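Local atomic coordinates of galactonate dehydratase (PDB entry 5OLC), a protein that belongs to the enolase superfamily, pairing an N-terminal domain of the mandelate racemase and muconate lactonizing enzyme type with a barrel-like C-terminal domain. Residues A[124-137]-A[311-323]. Residues are numbered along the deposited sequence; the frame is centred on the assembly and turned at random.
Sequences PVSVLLGGVKNPII and AISAAVHLVANLD
The imidazole of His-317 is met at its edge, close to the ring plane, by Ser-126 N, by CB of Pro-124 and by Ser-313 O from the turn before on the same helix. Ser-126 N donates to ND1 of His-317 at 2.9 Å, only 8° out of the ring plane, which uses ND1 as an acceptor at the start of the short helix 125-128. With CG beside the backbone N (chi1 -72°), the ring reaches out from helix 309-321 to this helix start; its other nitrogen, NE2, makes a weak hydrogen bond to Leu-369 O. CB of Val-125 meets ND1 and CG of the ring, the two side chains crossing at about a right angle. One turn further along, the small side chain of Ala-320 lets the backbones come close, its CB lying 3.6 Å from Ser-126 CB. Leu-129 lays CB beside the amide of Asn-321 and carries CD1 over toward His-317 O, and its helix then ends in a Schellman motif at Gly-130. Gly-130 and Gly-131 both have positive phi, where a side chain would press on the preceding carbonyl O. The short helix 125-128 and the turn leading into strand 136-142 thus pack on helix 309-321 of the barrel typical of enolase relatives. Beyond the glycines, the chain turns round the C-terminal end of helix 309-321. There Ala-320 O takes two backbone donors: Lys-133 N at 2.8 Å, above the carbonyl plane, and Asn-134 N at 3.0 Å, in that plane and on a lone pair. Lys-133, long and bent at chi2 (86°), runs alongside Asn-321 to bring NZ within 3.0 Å of Asn-321 O; NZ also forms a salt bridge with Glu-83 of the second subunit and a long one with Asp-323 OD2, whose OD1 accepts a hydrogen bond from Gln-295. Where strand 136-142 begins, branched Ile-137 packs CG2 against CG2 of Val-319 at 3.5 Å.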
ATOM      1  N   PRO A 124     -20.485  14.797 -39.673  1.00 54.86           N
ATOM      2  CA  PRO A 124     -19.973  13.446 -39.368  1.00 55.85           C
ATOM      3  C   PRO A 124     -19.895  13.220 -37.842  1.00 61.57           C
ATOM      4  O   PRO A 124     -20.020  14.185 -37.068  1.00 61.68           O
ATOM      5  CB  PRO A 124     -18.599  13.412 -40.050  1.00 57.45           C
ATOM      6  CG  PRO A 124     -18.194  14.820 -40.147  1.00 61.56           C
ATOM      7  CD  PRO A 124     -19.446  15.637 -40.297  1.00 56.52           C
ATOM      8  N   VAL A 125     -19.744  11.952 -37.404  1.00 57.79           N
ATOM      9  CA  VAL A 125     -19.678  11.589 -35.979  1.00 56.99           C
ATOM     10  C   VAL A 125     -18.421  12.180 -35.304  1.00 60.77           C
ATOM     11  O   VAL A 125     -18.532  12.682 -34.180  1.00 62.11           O
ATOM     12  CB  VAL A 125     -19.834  10.059 -35.740  1.00 60.48           C
ATOM     13  CG1 VAL A 125     -19.693   9.699 -34.262  1.00 59.63           C
ATOM     14  CG2 VAL A 125     -21.173   9.557 -36.277  1.00 60.56           C
ATOM     15  N   SER A 126     -17.237  12.145 -35.985  1.00 54.48           N
ATOM     16  CA  SER A 126     -15.980  12.670 -35.425  1.00 52.76           C
ATOM     17  C   SER A 126     -16.086  14.129 -35.014  1.00 57.18           C
ATOM     18  O   SER A 126     -15.677  14.478 -33.906  1.00 58.75           O
ATOM     19  CB  SER A 126     -14.788  12.431 -36.352  1.00 54.41           C
ATOM     20  OG  SER A 126     -15.082  12.396 -37.739  1.00 58.97           O
ATOM     21  N   VAL A 127     -16.698  14.966 -35.867  1.00 52.01           N
ATOM     22  CA  VAL A 127     -16.919  16.386 -35.590  1.00 50.99           C
ATOM     23  C   VAL A 127     -17.905  16.533 -34.418  1.00 54.60           C
ATOM     24  O   VAL A 127     -17.745  17.417 -33.565  1.00 54.90           O
ATOM     25  CB  VAL A 127     -17.373  17.113 -36.882  1.00 53.90           C
ATOM     26  CG1 VAL A 127     -18.020  18.473 -36.595  1.00 53.00           C
ATOM     27  CG2 VAL A 127     -16.199  17.261 -37.843  1.00 53.82           C
ATOM     28  N   LEU A 128     -18.887  15.627 -34.360  1.00 49.17           N
ATOM     29  CA  LEU A 128     -19.898  15.626 -33.308  1.00 48.50           C
ATOM     30  C   LEU A 128     -19.413  15.030 -31.967  1.00 50.37           C
ATOM     31  O   LEU A 128     -20.116  15.174 -30.948  1.00 49.96           O
ATOM     32  CB  LEU A 128     -21.177  14.937 -33.802  1.00 48.15           C
ATOM     33  CG  LEU A 128     -22.164  15.842 -34.486  1.00 51.64           C
ATOM     34  CD1 LEU A 128     -23.201  15.050 -35.168  1.00 51.68           C
ATOM     35  CD2 LEU A 128     -22.821  16.753 -33.494  1.00 53.95           C
ATOM     36  N   LEU A 129     -18.224  14.359 -31.978  1.00 44.08           N
ATOM     37  CA  LEU A 129     -17.586  13.791 -30.776  1.00 42.78           C
ATOM     38  C   LEU A 129     -16.686  14.883 -30.139  1.00 49.49           C
ATOM     39  O   LEU A 129     -16.212  14.736 -29.005  1.00 48.28           O
ATOM     40  CB  LEU A 129     -16.736  12.524 -31.088  1.00 41.32           C
ATOM     41  CG  LEU A 129     -17.416  11.163 -31.316  1.00 43.29           C
ATOM     42  CD1 LEU A 129     -16.415  10.146 -31.887  1.00 41.79           C
ATOM     43  CD2 LEU A 129     -18.072  10.618 -30.043  1.00 41.90           C
ATOM     44  N   GLY A 130     -16.439  15.952 -30.900  1.00 48.34           N
ATOM     45  CA  GLY A 130     -15.615  17.069 -30.457  1.00 48.14           C
ATOM     46  C   GLY A 130     -14.749  17.702 -31.526  1.00 50.48           C
ATOM     47  O   GLY A 130     -14.367  18.867 -31.387  1.00 50.59           O
ATOM     48  N   GLY A 131     -14.421  16.942 -32.569  1.00 45.26           N
ATOM     49  CA  GLY A 131     -13.586  17.450 -33.650  1.00 44.51           C
ATOM     50  C   GLY A 131     -12.639  16.443 -34.257  1.00 46.73           C
ATOM     51  O   GLY A 131     -12.134  15.563 -33.563  1.00 46.12           O
ATOM     52  N   VAL A 132     -12.413  16.552 -35.574  1.00 43.82           N
ATOM     53  CA  VAL A 132     -11.483  15.693 -36.315  1.00 43.89           C
ATOM     54  C   VAL A 132     -10.060  16.129 -35.944  1.00 50.52           C
ATOM     55  O   VAL A 132      -9.635  17.252 -36.287  1.00 51.10           O
ATOM     56  CB  VAL A 132     -11.719  15.713 -37.850  1.00 46.64           C
ATOM     57  CG1 VAL A 132     -10.602  14.994 -38.593  1.00 45.64           C
ATOM     58  CG2 VAL A 132     -13.068  15.105 -38.204  1.00 46.74           C
ATOM     59  N   LYS A 133      -9.370  15.278 -35.174  1.00 46.34           N
ATOM     60  CA  LYS A 133      -8.009  15.543 -34.727  1.00 46.66           C
ATOM     61  C   LYS A 133      -7.040  14.970 -35.745  1.00 56.29           C
ATOM     62  O   LYS A 133      -5.961  15.534 -35.956  1.00 56.14           O
ATOM     63  CB  LYS A 133      -7.762  14.909 -33.354  1.00 47.08           C
ATOM     64  CG  LYS A 133      -8.021  15.838 -32.195  1.00 51.97           C
ATOM     65  CD  LYS A 133      -9.456  15.853 -31.745  1.00 45.57           C
ATOM     66  CE  LYS A 133      -9.582  16.325 -30.326  1.00 42.24           C
ATOM     67  NZ  LYS A 133     -10.818  15.805 -29.702  1.00 45.91           N
ATOM     68  N   ASN A 134      -7.449  13.848 -36.385  1.00 56.18           N
ATOM     69  CA  ASN A 134      -6.683  13.102 -37.378  1.00 57.16           C
ATOM     70  C   ASN A 134      -7.557  12.841 -38.620  1.00 64.09           C
ATOM     71  O   ASN A 134      -8.404  11.932 -38.596  1.00 64.31           O
ATOM     72  CB  ASN A 134      -6.189  11.779 -36.777  1.00 56.54           C
ATOM     73  CG  ASN A 134      -5.657  11.869 -35.364  1.00 70.66           C
ATOM     74  OD1 ASN A 134      -6.124  11.165 -34.461  1.00 63.18           O
ATOM     75  ND2 ASN A 134      -4.662  12.725 -35.144  1.00 59.99           N
ATOM     76  N   PRO A 135      -7.396  13.647 -39.703  1.00 61.23           N
ATOM     77  CA  PRO A 135      -8.229  13.440 -40.908  1.00 60.79           C
ATOM     78  C   PRO A 135      -7.833  12.212 -41.716  1.00 66.34           C
ATOM     79  O   PRO A 135      -8.598  11.733 -42.545  1.00 66.10           O
ATOM     80  CB  PRO A 135      -8.030  14.731 -41.690  1.00 62.34           C
ATOM     81  CG  PRO A 135      -6.676  15.199 -41.301  1.00 67.02           C
ATOM     82  CD  PRO A 135      -6.464  14.782 -39.878  1.00 62.67           C
ATOM     83  N   ILE A 136      -6.614  11.733 -41.483  1.00 65.59           N
ATOM     84  CA  ILE A 136      -6.029  10.556 -42.115  1.00 66.20           C
ATOM     85  C   ILE A 136      -5.556   9.641 -40.991  1.00 69.78           C
ATOM     86  O   ILE A 136      -5.007  10.120 -39.996  1.00 68.95           O
ATOM     87  CB  ILE A 136      -4.892  10.938 -43.121  1.00 69.35           C
ATOM     88  CG1 ILE A 136      -5.464  11.711 -44.334  1.00 69.96           C
ATOM     89  CG2 ILE A 136      -4.083   9.712 -43.592  1.00 69.41           C
ATOM     90  CD1 ILE A 136      -5.261  13.217 -44.258  1.00 83.53           C
ATOM     91  N   ILE A 137      -5.867   8.345 -41.112  1.00 66.45           N
ATOM     92  CA  ILE A 137      -5.487   7.310 -40.157  1.00 66.36           C
ATOM     93  C   ILE A 137      -4.892   6.125 -40.969  1.00 73.41           C
ATOM     94  O   ILE A 137      -5.324   5.899 -42.093  1.00 73.00           O
ATOM     95  CB  ILE A 137      -6.610   6.947 -39.110  1.00 68.57           C
ATOM     96  CG1 ILE A 137      -7.171   5.560 -39.290  1.00 69.26           C
ATOM     97  CG2 ILE A 137      -7.750   7.951 -39.014  1.00 67.93           C
ATOM     98  CD1 ILE A 137      -6.605   4.639 -38.354  1.00 81.38           C
ATOM     99  N   ALA A 311     -19.486  -1.064 -37.683  1.00 51.75           N
ATOM    100  CA  ALA A 311     -18.457  -1.179 -36.650  1.00 50.54           C
ATOM    101  C   ALA A 311     -17.181  -0.444 -37.047  1.00 56.23           C
ATOM    102  O   ALA A 311     -16.659   0.329 -36.230  1.00 57.13           O
ATOM    103  CB  ALA A 311     -18.122  -2.628 -36.415  1.00 50.94           C
ATOM    104  N   ILE A 312     -16.651  -0.693 -38.283  1.00 51.20           N
ATOM    105  CA  ILE A 312     -15.425  -0.026 -38.736  1.00 50.23           C
ATOM    106  C   ILE A 312     -15.618   1.494 -38.747  1.00 55.54           C
ATOM    107  O   ILE A 312     -14.768   2.201 -38.214  1.00 55.50           O
ATOM    108  CB  ILE A 312     -14.867  -0.587 -40.059  1.00 52.47           C
ATOM    109  CG1 ILE A 312     -14.612  -2.088 -39.934  1.00 52.33           C
ATOM    110  CG2 ILE A 312     -13.586   0.151 -40.496  1.00 51.87           C
ATOM    111  CD1 ILE A 312     -14.907  -2.905 -41.198  1.00 61.85           C
ATOM    112  N   SER A 313     -16.773   1.979 -39.262  1.00 52.69           N
ATOM    113  CA  SER A 313     -17.119   3.407 -39.309  1.00 52.52           C
ATOM    114  C   SER A 313     -17.029   4.082 -37.946  1.00 56.58           C
ATOM    115  O   SER A 313     -16.382   5.119 -37.848  1.00 56.81           O
ATOM    116  CB  SER A 313     -18.504   3.617 -39.909  1.00 55.28           C
ATOM    117  OG  SER A 313     -18.465   3.328 -41.292  1.00 63.82           O
ATOM    118  N   ALA A 314     -17.628   3.467 -36.894  1.00 52.35           N
ATOM    119  CA  ALA A 314     -17.605   3.959 -35.520  1.00 51.84           C
ATOM    120  C   ALA A 314     -16.146   4.161 -35.039  1.00 55.22           C
ATOM    121  O   ALA A 314     -15.849   5.187 -34.412  1.00 54.39           O
ATOM    122  CB  ALA A 314     -18.351   2.994 -34.613  1.00 52.57           C
ATOM    123  N   ALA A 315     -15.232   3.217 -35.399  1.00 50.45           N
ATOM    124  CA  ALA A 315     -13.804   3.322 -35.086  1.00 48.57           C
ATOM    125  C   ALA A 315     -13.154   4.414 -35.909  1.00 50.20           C
ATOM    126  O   ALA A 315     -12.380   5.177 -35.351  1.00 49.73           O
ATOM    127  CB  ALA A 315     -13.099   2.002 -35.305  1.00 48.97           C
ATOM    128  N   VAL A 316     -13.498   4.541 -37.203  1.00 47.23           N
ATOM    129  CA  VAL A 316     -12.952   5.610 -38.062  1.00 48.07           C
ATOM    130  C   VAL A 316     -13.211   6.952 -37.381  1.00 52.95           C
ATOM    131  O   VAL A 316     -12.284   7.736 -37.185  1.00 52.43           O
ATOM    132  CB  VAL A 316     -13.524   5.637 -39.512  1.00 52.28           C
ATOM    133  CG1 VAL A 316     -12.784   6.659 -40.362  1.00 52.08           C
ATOM    134  CG2 VAL A 316     -13.490   4.267 -40.174  1.00 52.16           C
ATOM    135  N   HIS A 317     -14.466   7.178 -36.982  1.00 50.83           N
ATOM    136  CA  HIS A 317     -14.889   8.398 -36.326  1.00 51.96           C
ATOM    137  C   HIS A 317     -14.335   8.537 -34.919  1.00 54.66           C
ATOM    138  O   HIS A 317     -14.073   9.658 -34.504  1.00 53.33           O
ATOM    139  CB  HIS A 317     -16.408   8.540 -36.386  1.00 54.18           C
ATOM    140  CG  HIS A 317     -16.864   8.877 -37.771  1.00 59.16           C
ATOM    141  ND1 HIS A 317     -17.092  10.188 -38.153  1.00 61.95           N
ATOM    142  CD2 HIS A 317     -16.988   8.080 -38.860  1.00 62.09           C
ATOM    143  CE1 HIS A 317     -17.410  10.140 -39.441  1.00 61.95           C
ATOM    144  NE2 HIS A 317     -17.360   8.893 -39.911  1.00 62.26           N
ATOM    145  N   LEU A 318     -14.079   7.421 -34.206  1.00 51.98           N
ATOM    146  CA  LEU A 318     -13.495   7.538 -32.862  1.00 50.52           C
ATOM    147  C   LEU A 318     -12.002   7.883 -32.906  1.00 52.25           C
ATOM    148  O   LEU A 318     -11.614   8.843 -32.231  1.00 51.95           O
ATOM    149  CB  LEU A 318     -13.771   6.338 -31.963  1.00 50.21           C
ATOM    150  CG  LEU A 318     -13.414   6.592 -30.501  1.00 54.90           C
ATOM    151  CD1 LEU A 318     -14.639   6.593 -29.602  1.00 53.96           C
ATOM    152  CD2 LEU A 318     -12.317   5.649 -30.039  1.00 59.17           C
ATOM    153  N   VAL A 319     -11.172   7.152 -33.706  1.00 47.06           N
ATOM    154  CA  VAL A 319      -9.730   7.460 -33.782  1.00 46.38           C
ATOM    155  C   VAL A 319      -9.507   8.869 -34.418  1.00 48.06           C
ATOM    156  O   VAL A 319      -8.526   9.542 -34.079  1.00 47.32           O
ATOM    157  CB  VAL A 319      -8.794   6.358 -34.372  1.00 50.61           C
ATOM    158  CG1 VAL A 319      -9.416   4.963 -34.307  1.00 50.19           C
ATOM    159  CG2 VAL A 319      -8.289   6.684 -35.767  1.00 50.53           C
ATOM    160  N   ALA A 320     -10.453   9.341 -35.260  1.00 43.21           N
ATOM    161  CA  ALA A 320     -10.375  10.684 -35.820  1.00 42.39           C
ATOM    162  C   ALA A 320     -10.408  11.693 -34.661  1.00 46.84           C
ATOM    163  O   ALA A 320      -9.531  12.544 -34.600  1.00 49.18           O
ATOM    164  CB  ALA A 320     -11.523  10.935 -36.785  1.00 42.66           C
ATOM    165  N   ASN A 321     -11.350  11.530 -33.703  1.00 40.89           N
ATOM    166  CA  ASN A 321     -11.552  12.376 -32.524  1.00 39.99           C
ATOM    167  C   ASN A 321     -10.526  12.129 -31.404  1.00 45.48           C
ATOM    168  O   ASN A 321     -10.389  12.961 -30.501  1.00 46.85           O
ATOM    169  CB  ASN A 321     -12.959  12.181 -31.993  1.00 40.22           C
ATOM    170  CG  ASN A 321     -13.383  13.223 -31.002  1.00 51.52           C
ATOM    171  OD1 ASN A 321     -13.910  14.286 -31.358  1.00 50.77           O
ATOM    172  ND2 ASN A 321     -13.147  12.941 -29.741  1.00 31.72           N
ATOM    173  N   LEU A 322      -9.813  10.987 -31.447  1.00 40.57           N
ATOM    174  CA  LEU A 322      -8.759  10.635 -30.473  1.00 38.91           C
ATOM    175  C   LEU A 322      -7.555  11.553 -30.678  1.00 43.85           C
ATOM    176  O   LEU A 322      -7.320  11.982 -31.809  1.00 42.84           O
ATOM    177  CB  LEU A 322      -8.339   9.173 -30.708  1.00 37.66           C
ATOM    178  CG  LEU A 322      -8.471   8.146 -29.593  1.00 40.02           C
ATOM    179  CD1 LEU A 322      -9.791   8.262 -28.842  1.00 40.16           C
ATOM    180  CD2 LEU A 322      -8.356   6.756 -30.152  1.00 39.07           C
ATOM    181  N   ASP A 323      -6.793  11.837 -29.589  1.00 42.75           N
ATOM    182  CA  ASP A 323      -5.583  12.687 -29.582  1.00 74.64           C
ATOM    183  C   ASP A 323      -4.418  12.032 -28.814  1.00 80.13           C
ATOM    184  O   ASP A 323      -3.254  12.412 -28.982  1.00 43.96           O
ATOM    185  CB  ASP A 323      -5.885  14.104 -29.033  1.00 76.69           C
ATOM    186  CG  ASP A 323      -6.828  14.171 -27.837  1.00 90.65           C
ATOM    187  OD1 ASP A 323      -6.776  13.257 -26.986  1.00 93.22           O
ATOM    188  OD2 ASP A 323      -7.622  15.137 -27.759  1.00 94.56           O
TER